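PDB 1V2A: glutathione transferase gst1-6 from Anopheles dirus, which probably catalyses the conjugation of glutathione with electrophilic compounds, releasing a halide from substrates of the type RX, and works as a homodimer. Local coordinates for residues 201-204 / 205-208; 53-57 / 58-62; 105-108 / 109-113. All coordinates share one frame; numbering follows the deposited sequence.

Contact 1: residues 201-204 / 205-208; sequences DTLA and YVAS
Y205 N bonds to D201 O at 2.7 Å on the C-terminal stretch of helix 191-206, where the backbone does most of the joining. The same N-H makes a weak second approach to T202 O, while V206 N gives a nearly straight bond to T202 O (2.9 Å, 173° at the hydrogen). A207 N reaches L203 O weakly, and its position in the model is less certain. S208 N is hydrogen-bonded to Y205 O.

Apolar contact is slight and lies on the exposed side. L203 CD2 meets V206 CG1 at 3.9 Å, the two side chains crossing at a slant. The valine has CG1 between its backbone N and carbonyl carbon (chi1 69°), which presses that methyl toward L203 O. A207 CB sits close to both L203 O (3.2 Å) and A204 O (3.3 Å).

The polar ends look back up the helix: D201 OD1 is bonded by Q197 NE2, and T202 OG1 pairs with A199 O. Y205 extends its ring away from the preceding turn, and its side chain lies about 7 Å from the bound glutathione sulfonic acid. On the inner side, D201, T202 and Y205 lie against the loop that follows strand 2-5, touching I8, with D201 also on L7.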
loop_
_atom_site.group_PDB
_atom_site.type_symbol
_atom_site.label_atom_id
_atom_site.label_comp_id
_atom_site.label_asym_id
_atom_site.label_seq_id
_atom_site.Cartn_x
_atom_site.Cartn_y
_atom_site.Cartn_z
ATOM N N ASP B 201 -20.869 7.626 -16.777
ATOM C CA ASP B 201 -19.981 8.664 -16.280
ATOM C C ASP B 201 -18.735 8.834 -17.135
ATOM O O ASP B 201 -18.333 9.958 -17.443
ATOM C CB ASP B 201 -19.567 8.352 -14.847
ATOM C CG ASP B 201 -20.661 8.638 -13.864
ATOM O OD1 ASP B 201 -21.834 8.654 -14.286
ATOM O OD2 ASP B 201 -20.349 8.841 -12.671
ATOM N N THR B 202 -18.115 7.725 -17.519
ATOM C CA THR B 202 -16.911 7.818 -18.335
ATOM C C THR B 202 -17.233 8.513 -19.648
ATOM O O THR B 202 -16.409 9.247 -20.189
ATOM C CB THR B 202 -16.337 6.449 -18.659
ATOM O OG1 THR B 202 -17.214 5.778 -19.567
ATOM C CG2 THR B 202 -16.187 5.626 -17.395
ATOM N N LEU B 203 -18.432 8.275 -20.164
ATOM C CA LEU B 203 -18.833 8.906 -21.412
ATOM C C LEU B 203 -19.097 10.387 -21.137
ATOM O O LEU B 203 -18.687 11.255 -21.901
ATOM C CB LEU B 203 -20.094 8.237 -21.965
ATOM C CG LEU B 203 -20.095 7.897 -23.458
ATOM C CD1 LEU B 203 -21.449 7.345 -23.845
ATOM C CD2 LEU B 203 -19.769 9.134 -24.277
ATOM N N ALA B 204 -19.778 10.671 -20.033
ATOM C CA ALA B 204 -20.082 12.045 -19.666
ATOM C C ALA B 204 -18.799 12.805 -19.349
ATOM O O ALA B 204 -18.751 14.033 -19.458
ATOM C CB ALA B 204 -21.018 12.071 -18.470
ATOM N N TYR B 205 -17.759 12.082 -18.949
ATOM C CA TYR B 205 -16.492 12.728 -18.644
ATOM C C TYR B 205 -15.759 13.023 -19.945
ATOM O O TYR B 205 -15.352 14.156 -20.195
ATOM C CB TYR B 205 -15.612 11.841 -17.760
ATOM C CG TYR B 205 -14.280 12.479 -17.400
ATOM C CD1 TYR B 205 -13.238 11.716 -16.879
ATOM C CD2 TYR B 205 -14.060 13.846 -17.591
ATOM C CE1 TYR B 205 -12.008 12.296 -16.563
ATOM C CE2 TYR B 205 -12.839 14.434 -17.279
ATOM C CZ TYR B 205 -11.817 13.651 -16.767
ATOM O OH TYR B 205 -10.600 14.222 -16.473
ATOM N N VAL B 206 -15.586 12.001 -20.775
ATOM C CA VAL B 206 -14.902 12.192 -22.042
ATOM C C VAL B 206 -15.643 13.259 -22.844
ATOM O O VAL B 206 -15.094 13.845 -23.775
ATOM C CB VAL B 206 -14.840 10.879 -22.851
ATOM C CG1 VAL B 206 -16.231 10.490 -23.324
ATOM C CG2 VAL B 206 -13.891 11.036 -24.024
ATOM N N ALA B 207 -16.895 13.505 -22.471
ATOM C CA ALA B 207 -17.715 14.512 -23.135
ATOM C C ALA B 207 -17.208 15.890 -22.730
ATOM O O ALA B 207 -17.382 16.866 -23.459
ATOM C CB ALA B 207 -19.183 14.352 -22.734
ATOM N N SER B 208 -16.579 15.960 -21.560
ATOM C CA SER B 208 -16.037 17.217 -21.056
ATOM C C SER B 208 -14.824 17.617 -21.890
ATOM O O SER B 208 -14.252 18.686 -21.688
ATOM C CB SER B 208 -15.617 17.078 -19.587
ATOM O OG SER B 208 -14.428 16.309 -19.460
#

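Contact 2: residues 53-57 / 58-62; sequences TLVDN and GHVVW
V55 and V60 face each other as a non-hydrogen-bonded antiparallel pair, V55 CG1 lying 4.2 Å from V60 CG2. With CG1 anti to its own backbone N (chi1 -174°), V55 brings the same methyl close to G58 CA. T53 and W62 share this face and run side by side: T53 OG1 comes within 3.9 Å of W62 CB and takes its hydrogen bond with T50 O. W62 holds CG between its backbone N and carbonyl carbon (chi1 75°), which swings the indole away from T53, against N46 and P47.

On the other face L54 and V61 meet through their CB atoms at 4.3 Å, and both pack on I67 of helix 64-75. D56 OD2 leads away to a hydrogen bond with Y75 OH. H59 carries its imidazole to the dimer interface, where NE2 is hydrogen-bonded with S90 OG of the second subunit.

Paired backbone bonds link L54 with V61 (L54 N to V61 O, 2.7 Å) and D56 with H59 (H59 N to D56 O, 2.7 Å). Between them N57 and G58 form a type I' turn, G58 with backbone angles suited to glycine. This tight antiparallel beta hairpin is characteristic of the thioredoxin-like N-terminal domain of glutathione transferases.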
loop_
_atom_site.group_PDB
_atom_site.type_symbol
_atom_site.label_atom_id
_atom_site.label_comp_id
_atom_site.label_asym_id
_atom_site.label_seq_id
_atom_site.Cartn_x
_atom_site.Cartn_y
_atom_site.Cartn_z
ATOM N N THR B 53 -11.672 10.446 -1.119
ATOM C CA THR B 53 -11.467 11.145 0.147
ATOM C C THR B 53 -12.806 11.113 0.865
ATOM O O THR B 53 -13.793 11.635 0.351
ATOM C CB THR B 53 -11.075 12.618 -0.049
ATOM O OG1 THR B 53 -9.751 12.693 -0.582
ATOM C CG2 THR B 53 -11.102 13.355 1.277
ATOM N N LEU B 54 -12.836 10.498 2.043
ATOM C CA LEU B 54 -14.056 10.388 2.835
ATOM C C LEU B 54 -14.039 11.411 3.973
ATOM O O LEU B 54 -12.972 11.856 4.384
ATOM C CB LEU B 54 -14.161 8.974 3.417
ATOM C CG LEU B 54 -15.353 8.618 4.315
ATOM C CD1 LEU B 54 -16.627 8.629 3.492
ATOM C CD2 LEU B 54 -15.147 7.239 4.942
ATOM N N VAL B 55 -15.217 11.796 4.463
ATOM C CA VAL B 55 -15.324 12.745 5.572
ATOM C C VAL B 55 -16.524 12.368 6.448
ATOM O O VAL B 55 -17.635 12.833 6.228
ATOM C CB VAL B 55 -15.489 14.210 5.065
ATOM C CG1 VAL B 55 -15.443 15.178 6.246
ATOM C CG2 VAL B 55 -14.376 14.556 4.075
ATOM N N ASP B 56 -16.287 11.508 7.433
ATOM C CA ASP B 56 -17.330 11.040 8.345
ATOM C C ASP B 56 -17.369 11.902 9.607
ATOM O O ASP B 56 -16.441 11.871 10.415
ATOM C CB ASP B 56 -17.059 9.583 8.737
ATOM C CG ASP B 56 -18.303 8.868 9.239
ATOM O OD1 ASP B 56 -19.300 9.553 9.577
ATOM O OD2 ASP B 56 -18.278 7.615 9.294
ATOM N N ASN B 57 -18.446 12.664 9.773
ATOM C CA ASN B 57 -18.608 13.542 10.927
ATOM C C ASN B 57 -17.328 14.306 11.223
ATOM O O ASN B 57 -16.823 14.277 12.348
ATOM C CB ASN B 57 -19.016 12.738 12.171
ATOM C CG ASN B 57 -20.392 12.108 12.036
ATOM O OD1 ASN B 57 -21.369 12.786 11.720
ATOM N ND2 ASN B 57 -20.476 10.806 12.282
ATOM N N GLY B 58 -16.801 14.984 10.209
ATOM C CA GLY B 58 -15.585 15.762 10.390
ATOM C C GLY B 58 -14.298 14.961 10.334
ATOM O O GLY B 58 -13.229 15.521 10.089
ATOM N N HIS B 59 -14.386 13.656 10.569
ATOM C CA HIS B 59 -13.204 12.798 10.536
ATOM C C HIS B 59 -12.838 12.491 9.094
ATOM O O HIS B 59 -13.515 11.710 8.433
ATOM C CB HIS B 59 -13.467 11.489 11.282
ATOM C CG HIS B 59 -12.310 10.539 11.253
ATOM N ND1 HIS B 59 -11.053 10.888 11.693
ATOM C CD2 HIS B 59 -12.214 9.263 10.812
ATOM C CE1 HIS B 59 -10.230 9.869 11.520
ATOM N NE2 HIS B 59 -10.911 8.870 10.989
ATOM N N VAL B 60 -11.760 13.109 8.621
ATOM C CA VAL B 60 -11.292 12.929 7.249
ATOM C C VAL B 60 -10.483 11.651 7.046
ATOM O O VAL B 60 -9.718 11.261 7.918
ATOM C CB VAL B 60 -10.431 14.129 6.816
ATOM C CG1 VAL B 60 -9.903 13.911 5.417
ATOM C CG2 VAL B 60 -11.266 15.403 6.864
ATOM N N VAL B 61 -10.649 11.013 5.886
ATOM C CA VAL B 61 -9.928 9.778 5.569
ATOM C C VAL B 61 -9.627 9.610 4.078
ATOM O O VAL B 61 -10.519 9.756 3.246
ATOM C CB VAL B 61 -10.736 8.537 6.010
ATOM C CG1 VAL B 61 -9.935 7.289 5.767
ATOM C CG2 VAL B 61 -11.114 8.654 7.487
ATOM N N TRP B 62 -8.380 9.313 3.724
ATOM C CA TRP B 62 -8.092 9.099 2.312
ATOM C C TRP B 62 -7.253 7.856 2.087
ATOM O O TRP B 62 -6.712 7.287 3.029
ATOM C CB TRP B 62 -7.492 10.354 1.652
ATOM C CG TRP B 62 -6.071 10.687 1.945
ATOM C CD1 TRP B 62 -4.978 10.310 1.223
ATOM C CD2 TRP B 62 -5.588 11.532 2.994
ATOM N NE1 TRP B 62 -3.842 10.880 1.751
ATOM C CE2 TRP B 62 -4.190 11.638 2.838
ATOM C CE3 TRP B 62 -6.206 12.225 4.043
ATOM C CZ2 TRP B 62 -3.394 12.390 3.703
ATOM C CZ3 TRP B 62 -5.415 12.975 4.903
ATOM C CH2 TRP B 62 -4.026 13.056 4.723
#

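Contact 3: residues 105-108 / 109-113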
loop_
_atom_site.group_PDB
_atom_site.type_symbol
_atom_site.label_atom_id
_atom_site.label_comp_id
_atom_site.label_asym_id
_atom_site.label_seq_id
_atom_site.Cartn_x
_atom_site.Cartn_y
_atom_site.Cartn_z
ATOM N N LYS B 105 -0.248 -0.883 -9.492
ATOM C CA LYS B 105 0.891 -0.014 -9.768
ATOM C C LYS B 105 1.402 -0.240 -11.180
ATOM O O LYS B 105 1.734 0.705 -11.899
ATOM C CB LYS B 105 2.023 -0.291 -8.773
ATOM C CG LYS B 105 3.408 0.247 -9.172
ATOM C CD LYS B 105 3.554 1.772 -9.018
ATOM C CE LYS B 105 2.736 2.541 -10.051
ATOM N NZ LYS B 105 2.872 4.025 -9.959
ATOM N N ARG B 106 1.472 -1.506 -11.564
ATOM C CA ARG B 106 1.955 -1.871 -12.881
ATOM C C ARG B 106 0.906 -1.643 -13.966
ATOM O O ARG B 106 1.250 -1.512 -15.136
ATOM C CB ARG B 106 2.434 -3.327 -12.862
ATOM C CG ARG B 106 3.659 -3.521 -11.962
ATOM C CD ARG B 106 4.032 -4.978 -11.811
ATOM N NE ARG B 106 5.050 -5.167 -10.780
ATOM C CZ ARG B 106 5.569 -6.348 -10.443
ATOM N NH1 ARG B 106 5.166 -7.453 -11.060
ATOM N NH2 ARG B 106 6.485 -6.430 -9.484
ATOM N N ILE B 107 -0.368 -1.584 -13.578
ATOM C CA ILE B 107 -1.435 -1.349 -14.549
ATOM C C ILE B 107 -1.477 0.131 -14.898
ATOM O O ILE B 107 -1.366 0.513 -16.050
ATOM C CB ILE B 107 -2.841 -1.712 -13.997
ATOM C CG1 ILE B 107 -2.920 -3.191 -13.638
ATOM C CG2 ILE B 107 -3.900 -1.347 -15.025
ATOM C CD1 ILE B 107 -2.320 -4.101 -14.679
ATOM N N ILE B 108 -1.661 0.945 -13.867
ATOM C CA ILE B 108 -1.745 2.388 -13.989
ATOM C C ILE B 108 -0.471 2.983 -14.591
ATOM O O ILE B 108 -0.521 4.028 -15.238
ATOM C CB ILE B 108 -2.045 3.012 -12.594
ATOM C CG1 ILE B 108 -3.378 3.759 -12.635
ATOM C CG2 ILE B 108 -0.899 3.908 -12.144
ATOM C CD1 ILE B 108 -3.385 4.941 -13.547
ATOM N N ASP B 109 0.670 2.333 -14.365
ATOM C CA ASP B 109 1.919 2.818 -14.944
ATOM C C ASP B 109 1.737 2.746 -16.458
ATOM O O ASP B 109 1.953 3.726 -17.167
ATOM C CB ASP B 109 3.108 1.948 -14.523
ATOM C CG ASP B 109 3.710 2.372 -13.185
ATOM O OD1 ASP B 109 3.276 3.401 -12.626
ATOM O OD2 ASP B 109 4.629 1.674 -12.698
ATOM N N VAL B 110 1.310 1.584 -16.944
ATOM C CA VAL B 110 1.081 1.396 -18.371
ATOM C C VAL B 110 0.056 2.407 -18.895
ATOM O O VAL B 110 0.281 3.062 -19.911
ATOM C CB VAL B 110 0.566 -0.025 -18.677
ATOM C CG1 VAL B 110 0.425 -0.203 -20.174
ATOM C CG2 VAL B 110 1.521 -1.067 -18.128
ATOM N N ILE B 111 -1.068 2.546 -18.201
ATOM C CA ILE B 111 -2.090 3.482 -18.656
ATOM C C ILE B 111 -1.548 4.905 -18.761
ATOM O O ILE B 111 -1.842 5.614 -19.732
ATOM C CB ILE B 111 -3.329 3.484 -17.724
ATOM C CG1 ILE B 111 -3.992 2.103 -17.730
ATOM C CG2 ILE B 111 -4.314 4.555 -18.181
ATOM C CD1 ILE B 111 -5.216 1.989 -16.848
ATOM N N HIS B 112 -0.768 5.326 -17.768
ATOM C CA HIS B 112 -0.199 6.676 -17.761
ATOM C C HIS B 112 0.666 6.947 -18.985
ATOM O O HIS B 112 0.721 8.071 -19.485
ATOM C CB HIS B 112 0.644 6.908 -16.506
ATOM C CG HIS B 112 -0.158 7.147 -15.267
ATOM N ND1 HIS B 112 -1.430 7.675 -15.296
ATOM C CD2 HIS B 112 0.156 6.991 -13.959
ATOM C CE1 HIS B 112 -1.865 7.838 -14.058
ATOM N NE2 HIS B 112 -0.920 7.432 -13.229
ATOM N N LEU B 113 1.365 5.918 -19.445
ATOM C CA LEU B 113 2.218 6.047 -20.615
ATOM C C LEU B 113 1.339 6.155 -21.850
ATOM O O LEU B 113 1.481 7.087 -22.641
ATOM C CB LEU B 113 3.142 4.834 -20.733
ATOM C CG LEU B 113 4.135 4.680 -19.580
ATOM C CD1 LEU B 113 4.927 3.388 -19.728
ATOM C CD2 LEU B 113 5.059 5.876 -19.563
#
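I108 lays its CD1 methyl over one face of the H112 imidazole, 3.6 Å from the ring centroid and 27° off the normal, a CH-pi contact between residues four apart on helix 86-115. This long helix belongs to the all-helical C-terminal domain of the glutathione transferase fold. The methyl is displaced toward the rim of the ring and comes nearest to H112 CE1, while I108 CG2 approaches NE2. H112 has CG anti to its carbonyl carbon (chi1 -76°), bringing the ring back toward the preceding turn; I108 O lies over a ring face as well. That carbonyl also accepts H112 N at 2.9 Å, so the backbone and the side chain link the same two residues. The side chain of I108 lies about 5 Å from the bound glutathione sulfonic acid, which places this turn near the bound ligand.

K105 and D109 add a charged pair, with K105 also packing against K105 of the second subunit. Bends at chi2 and chi3 turn the lysine toward the following turn, and its ammonium forms a salt bridge from NZ to D109 OD1 at 2.8 Å, although the position of that oxygen is less sure.

I107 and V110 both pack on L128 of helix 122-141, and R106 reaches that helix with NH1 hydrogen-bonded to K127 O. I107 and I111 repeat the four-residue spacing: I111 N bonds to I107 O in the carbonyl plane, 164° at the hydrogen, and I107 CG2 touches I111 CD1 at 4.0 Å.

In the fold
Along the chain the order is contact 2, contact 3, contact 1. Contact 2 is a hairpin at one side of the four-stranded mixed sheet, where 59-62 is an outermost strand of this chain; contact 3 lies on helix 86-115 and contact 1 at the C-terminal part of helix 191-206. None touches another: centres of contacts 1 and 3 are 21 Å apart, and those of contact 2 lie 27 Å from contact 1 and 28 Å from contact 3. All three lie near the bound glutathione sulfonic acid, with the side chains of W62, I108 and Y205 each within about 7 Å of it. Contacts 2 and 3 also reach the second subunit, so the ligand region and dimer interface draw on both domains.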